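Putative exported protein (Bordetella pertussis Tohama I, PDB 2PFY) binds pyroglutamic acid as an extracytoplasmic solute receptor and probably delivers it to a tripartite ATP-independent periplasmic (TRAP) transporter. Local coordinates at residues Leu66-Gly71 and Ile79-Phe84; Phe142-Tyr145 and Thr149-Met152; Ala154-Val159 and Lys271-Ile276. One frame throughout, in Å; residues are numbered along the deposited sequence.

Overall arrangement
In this receptor the structure around a small ligand grades from a binding pocket into plain helix packing. Interaction 2 holds pyroglutamic acid directly through Arg-143 and Tyr-145. Interaction 1, whose centre is about 11 Å from that of interaction 2, supplies Leu-66: its CD2 lies 3.7 Å from Tyr-145 CD1. Interaction 3 is also centred about 11 Å from interaction 2 and shares helix 147-155 with it; Phe-142 CE1 meets Met-156 CE at 3.5 Å. Interactions 1 and 3, about 16 Å apart between centres, touch through Phe-84, whose CE2 is 3.3 Å from Leu-273 CB. The side chain of Met-156 is about 14 Å from the ligand, that of Ser-68 about 7 Å.

Interaction 1 (Leu66-Gly71 and Ile79-Phe84); sequences LVSALG and IDSVPF
The carboxylate of Asp-80 turns its two oxygens toward Val-67 and Ser-68, one to each residue. OD2 faces Val-67 CB at 3.9 Å, and that carbon stands off the carboxylate plane; OD1 comes to 3.7 Å from Ser-68 CB. The hydroxyl of Ser-81 approaches from the other side of the plane, donating from OG to Asp-80 OD1 at 2.9 Å. It reaches the anti side of that oxygen, tilted 33° out of the plane. The first torsion of Ser-81 (chi1 -59°) places OG beside its own backbone N, from where it can turn back to the preceding aspartate.

Across the contact itself the polar groups are joined by two waters. Water 1 accepts from Ser-68 N at 2.8 Å and donates to Asp-80 OD2 at 2.6 Å, tying the backbone of one segment to the acid of the other. Water 2 sits to one side of the two serine hydroxyls, whose OG atoms are 3.6 Å apart, and bonds to both: it donates to Ser-81 OG at 2.7 Å and is hydrogen-bonded to Ser-68 OG at 2.6 Å. Asp-80 OD2 has a further donor in the backbone N of Gln-208, a residue whose backbone also bonds to that of Val-67. Three hydrogen bonds therefore reach this buried carboxylate, an environment consistent with a charged acid.

Each segment contains a short 3-10 turn (67-70, and one ending at 81) in the connection between strand 62-66 and helix 89-108. Residues 67-70 coil directly off the end of the strand, beginning with Ala-69 N to Leu-66 O. Leu-66, ending a strand of the five-stranded sheet, thus brings the loop to the pyroglutamic acid pocket of this periplasmic binding-protein fold, the class to which TRAP solute receptors belong.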
ATOM      1  N   LEU A  66       0.112  -4.563   1.998  1.00 19.32           N
ATOM      2  CA  LEU A  66      -0.734  -3.591   1.338  1.00 19.12           C
ATOM      3  C   LEU A  66      -2.179  -3.924   1.700  1.00 19.92           C
ATOM      4  O   LEU A  66      -2.629  -5.064   1.484  1.00 20.14           O
ATOM      5  CB  LEU A  66      -0.537  -3.720  -0.187  1.00 18.80           C
ATOM      6  CG  LEU A  66      -1.269  -2.709  -1.073  1.00 18.18           C
ATOM      7  CD1 LEU A  66      -0.605  -1.317  -0.940  1.00 19.33           C
ATOM      8  CD2 LEU A  66      -1.312  -3.179  -2.540  1.00 18.83           C
ATOM      9  N   VAL A  67      -2.901  -2.942   2.236  1.00 21.48           N
ATOM     10  CA  VAL A  67      -4.307  -3.124   2.660  1.00 23.03           C
ATOM     11  C   VAL A  67      -5.161  -3.654   1.499  1.00 24.27           C
ATOM     12  O   VAL A  67      -5.881  -4.678   1.635  1.00 24.98           O
ATOM     13  CB  VAL A  67      -4.913  -1.778   3.228  1.00 23.59           C
ATOM     14  CG1 VAL A  67      -6.439  -1.911   3.470  1.00 23.29           C
ATOM     15  CG2 VAL A  67      -4.183  -1.353   4.502  1.00 23.02           C
ATOM     16  N   SER A  68      -5.034  -2.995   0.339  1.00 23.83           N
ATOM     17  CA  SER A  68      -5.801  -3.361  -0.846  1.00 24.28           C
ATOM     18  C   SER A  68      -5.451  -4.736  -1.435  1.00 24.71           C
ATOM     19  O   SER A  68      -6.109  -5.190  -2.374  1.00 24.73           O
ATOM     20  CB  SER A  68      -5.688  -2.252  -1.906  1.00 24.31           C
ATOM     21  OG  SER A  68      -4.318  -2.034  -2.223  1.00 24.47           O
ATOM     22  N   ALA A  69      -4.441  -5.424  -0.883  1.00 25.08           N
ATOM     23  CA  ALA A  69      -4.216  -6.837  -1.227  1.00 25.43           C
ATOM     24  C   ALA A  69      -5.399  -7.726  -0.782  1.00 25.85           C
ATOM     25  O   ALA A  69      -5.565  -8.837  -1.289  1.00 25.76           O
ATOM     26  CB  ALA A  69      -2.902  -7.363  -0.634  1.00 25.09           C
ATOM     27  N   LEU A  70      -6.198  -7.237   0.158  1.00 26.37           N
ATOM     28  CA  LEU A  70      -7.406  -7.955   0.607  1.00 28.60           C
ATOM     29  C   LEU A  70      -8.688  -7.574  -0.149  1.00 30.36           C
ATOM     30  O   LEU A  70      -9.766  -8.094   0.162  1.00 30.88           O
ATOM     31  CB  LEU A  70      -7.593  -7.804   2.123  1.00 28.16           C
ATOM     32  CG  LEU A  70      -6.654  -8.629   3.053  1.00 27.76           C
ATOM     33  CD1 LEU A  70      -5.166  -8.319   2.851  1.00 25.70           C
ATOM     34  CD2 LEU A  70      -7.044  -8.369   4.496  1.00 28.13           C
ATOM     35  N   GLY A  71      -8.547  -6.710  -1.165  1.00 31.33           N
ATOM     36  CA  GLY A  71      -9.670  -6.108  -1.890  1.00 33.36           C
ATOM     37  C   GLY A  71     -10.572  -7.072  -2.652  1.00 35.27           C
ATOM     38  O   GLY A  71     -11.792  -6.924  -2.637  1.00 34.51           O
ATOM     39  N   ILE A  79     -10.861   0.684  -0.896  1.00 28.26           N
ATOM     40  CA  ILE A  79     -11.341   2.053  -1.085  1.00 28.24           C
ATOM     41  C   ILE A  79     -10.187   3.066  -1.220  1.00 27.18           C
ATOM     42  O   ILE A  79     -10.353   4.115  -1.832  1.00 27.56           O
ATOM     43  CB  ILE A  79     -12.402   2.504   0.017  1.00 28.14           C
ATOM     44  CG1 ILE A  79     -13.146   3.781  -0.380  1.00 29.96           C
ATOM     45  CG2 ILE A  79     -11.767   2.726   1.387  1.00 27.35           C
ATOM     46  CD1 ILE A  79     -13.946   3.712  -1.674  1.00 32.30           C
ATOM     47  N   ASP A  80      -9.026   2.735  -0.664  1.00 26.23           N
ATOM     48  CA  ASP A  80      -7.849   3.592  -0.731  1.00 25.45           C
ATOM     49  C   ASP A  80      -7.196   3.614  -2.118  1.00 26.02           C
ATOM     50  O   ASP A  80      -6.217   4.358  -2.350  1.00 25.96           O
ATOM     51  CB  ASP A  80      -6.820   3.196   0.367  1.00 25.69           C
ATOM     52  CG  ASP A  80      -6.153   1.839   0.106  1.00 24.41           C
ATOM     53  OD1 ASP A  80      -6.400   1.220  -0.949  1.00 24.53           O
ATOM     54  OD2 ASP A  80      -5.381   1.372   0.968  1.00 26.00           O
ATOM     55  N   SER A  81      -7.730   2.811  -3.039  1.00 25.79           N
ATOM     56  CA  SER A  81      -7.184   2.719  -4.389  1.00 26.09           C
ATOM     57  C   SER A  81      -8.118   3.254  -5.489  1.00 26.46           C
ATOM     58  O   SER A  81      -7.833   3.085  -6.673  1.00 26.80           O
ATOM     59  CB  SER A  81      -6.739   1.285  -4.701  1.00 25.70           C
ATOM     60  OG  SER A  81      -5.749   0.848  -3.768  1.00 27.83           O
ATOM     61  N   VAL A  82      -9.234   3.873  -5.104  1.00 26.72           N
ATOM     62  CA  VAL A  82     -10.132   4.505  -6.084  1.00 27.21           C
ATOM     63  C   VAL A  82      -9.511   5.819  -6.587  1.00 26.79           C
ATOM     64  O   VAL A  82      -9.278   6.718  -5.782  1.00 27.57           O
ATOM     65  CB  VAL A  82     -11.532   4.813  -5.489  1.00 27.35           C
ATOM     66  CG1 VAL A  82     -12.381   5.655  -6.508  1.00 29.58           C
ATOM     67  CG2 VAL A  82     -12.257   3.523  -5.040  1.00 27.55           C
ATOM     68  N   PRO A  83      -9.203   5.917  -7.896  1.00 26.92           N
ATOM     69  CA  PRO A  83      -8.528   7.126  -8.381  1.00 27.65           C
ATOM     70  C   PRO A  83      -9.257   8.420  -8.069  1.00 29.25           C
ATOM     71  O   PRO A  83     -10.490   8.520  -8.235  1.00 29.47           O
ATOM     72  CB  PRO A  83      -8.369   6.880  -9.889  1.00 27.16           C
ATOM     73  CG  PRO A  83      -8.335   5.347 -10.016  1.00 26.82           C
ATOM     74  CD  PRO A  83      -9.357   4.902  -8.961  1.00 26.91           C
ATOM     75  N   PHE A  84      -8.498   9.373  -7.545  1.00 29.48           N
ATOM     76  CA  PHE A  84      -8.947  10.732  -7.276  1.00 31.40           C
ATOM     77  C   PHE A  84     -10.053  10.916  -6.220  1.00 32.11           C
ATOM     78  O   PHE A  84     -10.550  12.036  -6.008  1.00 32.93           O
ATOM     79  CB  PHE A  84      -9.215  11.462  -8.594  1.00 31.94           C
ATOM     80  CG  PHE A  84      -8.007  11.535  -9.439  1.00 32.26           C
ATOM     81  CD1 PHE A  84      -6.968  12.377  -9.091  1.00 32.91           C
ATOM     82  CD2 PHE A  84      -7.839  10.667 -10.505  1.00 34.44           C
ATOM     83  CE1 PHE A  84      -5.799  12.416  -9.845  1.00 33.16           C
ATOM     84  CE2 PHE A  84      -6.666  10.696 -11.272  1.00 35.64           C
ATOM     85  CZ  PHE A  84      -5.654  11.577 -10.949  1.00 34.09           C
TER
HETATM   86  O   HOH W   1      -3.831  -0.500   0.002  1.00 21.43           O
HETATM   87  O   HOH W   2      -4.303  -1.197  -4.732  1.00 23.92           O

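Interaction 2 (Phe142-Tyr145 and Thr149-Met152); sequences FRAY and TSHM. With PCA (pyroglutamic acid), chain E.
Tyr-145 lies between Thr-149 and the bound pyroglutamic acid. CB starts near the ligand carboxylate, 3.9 Å from PCA O. The first torsion, chi1 60°, sets the ring between the backbone N and the carbonyl carbon, one face toward the ligand and the other toward Thr-149. CG nears PCA O and Thr-149 OG1, and CD1 nears the same hydroxyl. CD2 lies over one face of the Arg-143 guanidinium, while CE2 nears PCA CB and OXT. CE1 is shared: PCA CB lies over one ring face, and Thr-149 CG2 covers the opposite one, a CH-pi contact 4.0 Å from the ring centroid and 22° off the normal. CZ is flanked equally by Thr-149 CG2 and PCA CG, each at 3.7 Å, and at the tip OH comes to 3.6 Å from PCA CG.

Tyr-145 N donates to Thr-149 OG1 at 2.8 Å and 168°, almost straight, and that hydroxyl is also hydrogen-bonded to Ser-146 OG. Beside it, Ala-144 CB rests against Ser-150 OG at 3.3 Å.

Arg-143, extended from CG to NE, meets the ligand carboxylate with both terminal nitrogens: NH1 to OXT at 2.9 Å and NH2 to O at 2.7 Å. Its NE bonds to Val-163 O. The chemistry implies complementary recognition: a two-pronged grip by one guanidinium on the ligand's carboxylate, and an aromatic face, held by the helix behind it, for the ring carbons.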
ATOM      1  N   PHE A 142       1.018  -3.155 -18.799  1.00 27.90           N
ATOM      2  CA  PHE A 142       1.073  -2.167 -17.742  1.00 27.48           C
ATOM      3  C   PHE A 142       1.013  -2.930 -16.414  1.00 26.87           C
ATOM      4  O   PHE A 142       0.107  -3.740 -16.186  1.00 27.46           O
ATOM      5  CB  PHE A 142      -0.091  -1.189 -17.906  1.00 27.15           C
ATOM      6  CG  PHE A 142       0.003   0.038 -17.020  1.00 28.75           C
ATOM      7  CD1 PHE A 142       0.432   1.262 -17.543  1.00 26.06           C
ATOM      8  CD2 PHE A 142      -0.342  -0.035 -15.652  1.00 26.24           C
ATOM      9  CE1 PHE A 142       0.498   2.396 -16.728  1.00 28.19           C
ATOM     10  CE2 PHE A 142      -0.253   1.098 -14.815  1.00 24.68           C
ATOM     11  CZ  PHE A 142       0.162   2.309 -15.348  1.00 25.65           C
ATOM     12  N   ARG A 143       1.995  -2.700 -15.555  1.00 26.03           N
ATOM     13  CA  ARG A 143       2.037  -3.385 -14.258  1.00 25.69           C
ATOM     14  C   ARG A 143       0.811  -3.106 -13.403  1.00 25.31           C
ATOM     15  O   ARG A 143       0.431  -1.944 -13.209  1.00 26.74           O
ATOM     16  CB  ARG A 143       3.279  -2.966 -13.462  1.00 25.68           C
ATOM     17  CG  ARG A 143       3.354  -3.644 -12.070  1.00 25.80           C
ATOM     18  CD  ARG A 143       4.436  -3.086 -11.216  1.00 23.30           C
ATOM     19  NE  ARG A 143       4.371  -3.733  -9.899  1.00 23.10           N
ATOM     20  CZ  ARG A 143       4.405  -3.087  -8.739  1.00 20.99           C
ATOM     21  NH1 ARG A 143       4.598  -1.773  -8.727  1.00 19.33           N
ATOM     22  NH2 ARG A 143       4.304  -3.772  -7.583  1.00 18.57           N
ATOM     23  N   ALA A 144       0.202  -4.167 -12.875  1.00 24.04           N
ATOM     24  CA  ALA A 144      -0.812  -4.041 -11.816  1.00 23.54           C
ATOM     25  C   ALA A 144      -0.259  -4.723 -10.563  1.00 23.35           C
ATOM     26  O   ALA A 144       0.599  -5.576 -10.677  1.00 23.17           O
ATOM     27  CB  ALA A 144      -2.124  -4.732 -12.227  1.00 23.69           C
ATOM     28  N   TYR A 145      -0.733  -4.340  -9.375  1.00 22.73           N
ATOM     29  CA  TYR A 145      -0.184  -4.935  -8.148  1.00 23.06           C
ATOM     30  C   TYR A 145      -1.243  -5.341  -7.135  1.00 23.49           C
ATOM     31  O   TYR A 145      -0.929  -5.706  -5.991  1.00 23.40           O
ATOM     32  CB  TYR A 145       0.893  -4.038  -7.514  1.00 21.69           C
ATOM     33  CG  TYR A 145       0.455  -2.652  -7.113  1.00 21.35           C
ATOM     34  CD1 TYR A 145      -0.483  -2.458  -6.092  1.00 19.66           C
ATOM     35  CD2 TYR A 145       1.014  -1.518  -7.726  1.00 19.20           C
ATOM     36  CE1 TYR A 145      -0.870  -1.205  -5.720  1.00 21.72           C
ATOM     37  CE2 TYR A 145       0.617  -0.237  -7.361  1.00 18.81           C
ATOM     38  CZ  TYR A 145      -0.331  -0.084  -6.359  1.00 20.96           C
ATOM     39  OH  TYR A 145      -0.752   1.153  -5.945  1.00 19.83           O
ATOM     40  N   THR A 149      -5.834  -2.116  -8.933  1.00 26.78           N
ATOM     41  CA  THR A 149      -4.994  -1.630 -10.020  1.00 26.90           C
ATOM     42  C   THR A 149      -5.097  -2.447 -11.321  1.00 27.63           C
ATOM     43  O   THR A 149      -4.880  -1.897 -12.406  1.00 26.52           O
ATOM     44  CB  THR A 149      -3.493  -1.450  -9.594  1.00 26.77           C
ATOM     45  OG1 THR A 149      -2.975  -2.683  -9.079  1.00 24.43           O
ATOM     46  CG2 THR A 149      -3.345  -0.313  -8.556  1.00 22.91           C
ATOM     47  N   SER A 150      -5.397  -3.743 -11.217  1.00 28.39           N
ATOM     48  CA  SER A 150      -5.717  -4.561 -12.401  1.00 30.42           C
ATOM     49  C   SER A 150      -6.949  -4.041 -13.145  1.00 31.87           C
ATOM     50  O   SER A 150      -6.912  -3.846 -14.368  1.00 32.82           O
ATOM     51  CB  SER A 150      -5.970  -6.017 -12.007  1.00 30.69           C
ATOM     52  OG  SER A 150      -4.778  -6.756 -12.013  1.00 32.40           O
ATOM     53  N   HIS A 151      -8.023  -3.818 -12.388  1.00 32.38           N
ATOM     54  CA  HIS A 151      -9.239  -3.227 -12.905  1.00 34.36           C
ATOM     55  C   HIS A 151      -8.989  -1.820 -13.494  1.00 34.62           C
ATOM     56  O   HIS A 151      -9.439  -1.506 -14.603  1.00 35.08           O
ATOM     57  CB  HIS A 151     -10.295  -3.179 -11.800  1.00 34.72           C
ATOM     58  CG  HIS A 151     -11.643  -2.724 -12.276  1.00 38.27           C
ATOM     59  ND1 HIS A 151     -12.455  -1.895 -11.530  1.00 42.77           N
ATOM     60  CD2 HIS A 151     -12.316  -2.977 -13.423  1.00 39.65           C
ATOM     61  CE1 HIS A 151     -13.573  -1.659 -12.197  1.00 42.46           C
ATOM     62  NE2 HIS A 151     -13.515  -2.309 -13.347  1.00 41.70           N
HETATM   63  N   MSE A 152      -8.251  -0.987 -12.764  1.00 34.37           N
HETATM   64  CA  MSE A 152      -7.927   0.352 -13.231  1.00 35.63           C
HETATM   65  C   MSE A 152      -7.184   0.330 -14.573  1.00 33.86           C
HETATM   66  O   MSE A 152      -7.514   1.110 -15.482  1.00 33.44           O
HETATM   67  CB  MSE A 152      -7.118   1.101 -12.174  1.00 34.74           C
HETATM   68  CG  MSE A 152      -6.743   2.531 -12.557  1.00 35.63           C
HETATM   69 SE   MSE A 152      -5.286   3.082 -11.396  1.00 43.88          SE
HETATM   70  CE  MSE A 152      -3.849   1.931 -12.256  1.00 37.96           C
TER
HETATM   71  N   PCA E 302       4.393   0.672  -3.878  1.00 22.63           N
HETATM   72  CA  PCA E 302       3.710  -0.640  -3.794  1.00 23.48           C
HETATM   73  CB  PCA E 302       2.228  -0.428  -3.608  1.00 22.44           C
HETATM   74  CG  PCA E 302       2.008   1.055  -3.660  1.00 23.29           C
HETATM   75  CD  PCA E 302       3.368   1.654  -3.794  1.00 20.74           C
HETATM   76  OE  PCA E 302       3.594   2.859  -3.782  1.00 22.48           O
HETATM   77  C   PCA E 302       3.968  -1.448  -5.051  1.00 24.18           C
HETATM   78  O   PCA E 302       3.725  -2.657  -5.150  1.00 24.73           O
HETATM   79  OXT PCA E 302       4.443  -0.873  -6.013  1.00 25.49           O

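Interaction 3 (Ala154-Val159 and Lys271-Ile276)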
ATOM      1  N   ALA A 154      -7.155  -1.999 -16.888  1.00 33.86           N
ATOM      2  CA  ALA A 154      -8.035  -2.483 -17.951  1.00 34.98           C
ATOM      3  C   ALA A 154      -8.901  -1.321 -18.463  1.00 35.39           C
ATOM      4  O   ALA A 154      -9.002  -1.100 -19.678  1.00 35.98           O
ATOM      5  CB  ALA A 154      -8.894  -3.629 -17.456  1.00 34.59           C
ATOM      6  N   LEU A 155      -9.460  -0.549 -17.534  1.00 35.54           N
ATOM      7  CA  LEU A 155     -10.228   0.647 -17.873  1.00 35.46           C
ATOM      8  C   LEU A 155      -9.428   1.726 -18.605  1.00 36.65           C
ATOM      9  O   LEU A 155     -10.002   2.541 -19.349  1.00 35.06           O
ATOM     10  CB  LEU A 155     -10.867   1.228 -16.625  1.00 34.85           C
ATOM     11  CG  LEU A 155     -11.914   0.353 -15.932  1.00 33.57           C
ATOM     12  CD1 LEU A 155     -12.306   1.015 -14.636  1.00 30.92           C
ATOM     13  CD2 LEU A 155     -13.127   0.104 -16.837  1.00 33.40           C
HETATM   14  N   MSE A 156      -8.117   1.738 -18.388  1.00 36.43           N
HETATM   15  CA  MSE A 156      -7.229   2.657 -19.094  1.00 40.08           C
HETATM   16  C   MSE A 156      -6.999   2.230 -20.557  1.00 37.81           C
HETATM   17  O   MSE A 156      -6.478   3.007 -21.355  1.00 38.30           O
HETATM   18  CB  MSE A 156      -5.876   2.758 -18.371  1.00 38.49           C
HETATM   19  CG  MSE A 156      -5.884   3.560 -17.090  1.00 40.24           C
HETATM   20 SE   MSE A 156      -4.253   3.241 -16.041  1.00 52.29          SE
HETATM   21  CE  MSE A 156      -2.800   3.518 -17.297  1.00 46.64           C
ATOM     22  N   GLY A 157      -7.378   0.992 -20.890  1.00 36.96           N
ATOM     23  CA  GLY A 157      -7.111   0.412 -22.203  1.00 35.43           C
ATOM     24  C   GLY A 157      -5.771  -0.281 -22.290  1.00 34.93           C
ATOM     25  O   GLY A 157      -5.329  -0.657 -23.387  1.00 34.83           O
ATOM     26  N   ALA A 158      -5.102  -0.444 -21.138  1.00 33.52           N
ATOM     27  CA  ALA A 158      -3.802  -1.101 -21.092  1.00 33.05           C
ATOM     28  C   ALA A 158      -4.017  -2.584 -20.842  1.00 32.71           C
ATOM     29  O   ALA A 158      -5.141  -2.998 -20.587  1.00 32.38           O
ATOM     30  CB  ALA A 158      -2.931  -0.477 -19.982  1.00 32.21           C
ATOM     31  N   VAL A 159      -2.955  -3.380 -20.919  1.00 32.14           N
ATOM     32  CA  VAL A 159      -3.083  -4.815 -20.651  1.00 32.42           C
ATOM     33  C   VAL A 159      -2.470  -5.070 -19.252  1.00 32.40           C
ATOM     34  O   VAL A 159      -1.259  -5.045 -19.088  1.00 31.67           O
ATOM     35  CB  VAL A 159      -2.436  -5.676 -21.759  1.00 32.69           C
ATOM     36  CG1 VAL A 159      -2.492  -7.169 -21.407  1.00 32.43           C
ATOM     37  CG2 VAL A 159      -3.132  -5.400 -23.152  1.00 32.92           C
ATOM     38  N   LYS A 271      -8.003  14.451 -16.926  1.00 32.20           N
ATOM     39  CA  LYS A 271      -9.424  14.282 -17.251  1.00 34.21           C
ATOM     40  C   LYS A 271      -9.843  12.811 -17.313  1.00 32.39           C
ATOM     41  O   LYS A 271     -10.852  12.431 -16.746  1.00 32.62           O
ATOM     42  CB  LYS A 271      -9.762  14.982 -18.592  1.00 33.83           C
ATOM     43  CG  LYS A 271     -10.528  16.271 -18.442  1.00 37.45           C
ATOM     44  CD  LYS A 271     -10.742  16.971 -19.814  1.00 38.14           C
ATOM     45  CE  LYS A 271     -12.083  16.622 -20.492  1.00 45.04           C
ATOM     46  NZ  LYS A 271     -12.110  15.266 -21.108  1.00 48.82           N
ATOM     47  N   GLU A 272      -9.059  11.991 -17.998  1.00 32.18           N
ATOM     48  CA  GLU A 272      -9.438  10.601 -18.265  1.00 32.22           C
ATOM     49  C   GLU A 272      -9.356   9.731 -17.009  1.00 32.01           C
ATOM     50  O   GLU A 272     -10.210   8.859 -16.788  1.00 31.78           O
ATOM     51  CB  GLU A 272      -8.594  10.021 -19.406  1.00 32.28           C
ATOM     52  CG  GLU A 272      -8.887  10.651 -20.817  1.00 32.66           C
ATOM     53  CD  GLU A 272      -7.809  10.331 -21.867  1.00 34.21           C
ATOM     54  OE1 GLU A 272      -6.623  10.082 -21.491  1.00 35.08           O
ATOM     55  OE2 GLU A 272      -8.141  10.343 -23.083  1.00 35.30           O
ATOM     56  N   LEU A 273      -8.335   9.965 -16.179  1.00 31.87           N
ATOM     57  CA  LEU A 273      -8.199   9.232 -14.906  1.00 31.49           C
ATOM     58  C   LEU A 273      -9.297   9.611 -13.916  1.00 31.61           C
ATOM     59  O   LEU A 273      -9.767   8.759 -13.162  1.00 31.04           O
ATOM     60  CB  LEU A 273      -6.816   9.457 -14.291  1.00 31.68           C
ATOM     61  CG  LEU A 273      -5.611   8.858 -15.039  1.00 31.52           C
ATOM     62  CD1 LEU A 273      -4.268   9.212 -14.328  1.00 32.56           C
ATOM     63  CD2 LEU A 273      -5.743   7.351 -15.200  1.00 33.95           C
ATOM     64  N   GLN A 274      -9.690  10.887 -13.919  1.00 32.50           N
ATOM     65  CA  GLN A 274     -10.836  11.364 -13.132  1.00 34.73           C
ATOM     66  C   GLN A 274     -12.130  10.648 -13.549  1.00 34.20           C
ATOM     67  O   GLN A 274     -12.929  10.250 -12.698  1.00 34.20           O
ATOM     68  CB  GLN A 274     -10.989  12.894 -13.228  1.00 34.87           C
ATOM     69  CG  GLN A 274      -9.930  13.676 -12.386  1.00 38.66           C
ATOM     70  CD  GLN A 274      -9.720  15.143 -12.807  1.00 38.21           C
ATOM     71  OE1 GLN A 274     -10.451  15.683 -13.648  1.00 45.52           O
ATOM     72  NE2 GLN A 274      -8.709  15.788 -12.218  1.00 39.59           N
ATOM     73  N   ALA A 275     -12.325  10.482 -14.852  1.00 34.59           N
ATOM     74  CA  ALA A 275     -13.484   9.728 -15.362  1.00 34.92           C
ATOM     75  C   ALA A 275     -13.396   8.249 -14.956  1.00 35.02           C
ATOM     76  O   ALA A 275     -14.415   7.660 -14.552  1.00 34.34           O
ATOM     77  CB  ALA A 275     -13.642   9.884 -16.882  1.00 35.20           C
ATOM     78  N   ILE A 276     -12.181   7.676 -15.022  1.00 34.21           N
ATOM     79  CA  ILE A 276     -11.951   6.312 -14.534  1.00 33.76           C
ATOM     80  C   ILE A 276     -12.286   6.167 -13.036  1.00 33.41           C
ATOM     81  O   ILE A 276     -12.853   5.155 -12.632  1.00 32.66           O
ATOM     82  CB  ILE A 276     -10.531   5.781 -14.880  1.00 34.17           C
ATOM     83  CG1 ILE A 276     -10.456   5.428 -16.373  1.00 34.62           C
ATOM     84  CG2 ILE A 276     -10.154   4.553 -14.026  1.00 33.61           C
ATOM     85  CD1 ILE A 276      -9.095   5.068 -16.838  1.00 35.78           C
TER
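A Schellman motif closes helix 147-155, the helical arm of the beta-alpha-beta unit that links strands 141-144 and 159-162, and at this end the long helix 267-287 packs against it. Gly-157 is the first residue to leave helical geometry; its positive phi of 88° turns the chain toward strand 159-162, with Gly-157 N bonding back to Ala-154 O at 2.9 Å. The contact is apolar and is carried mainly by Ile-276, pressed against the last turn of the shorter helix.

Ile-276 divides its branches between two neighbours. CG2 lies 4.2 Å from Leu-155 CD1, and the two side chains run alongside one another, pointing opposite ways. The longer arm, with CG1 anti to the carbonyl carbon (chi1 -74°), carries CD1 to Met-156, a selenomethionine, whose side chain lies roughly perpendicular to that of Ile-276. One turn back along helix 267-287, Leu-273 adds its CD2 against Met-156 CG at 4.2 Å, so that the selenomethionine meets two consecutive turns.

Leu-134 touches both Met-156 and Ile-276, where helix 267-287 packs on the C-terminal end of the helix of the beta-alpha-beta unit. The tightest side-chain approach is Ile-276 CD1 to Met-156 CG, at 3.6 Å, and the same methyl lies 3.7 Å from the carbonyl oxygen of Leu-155.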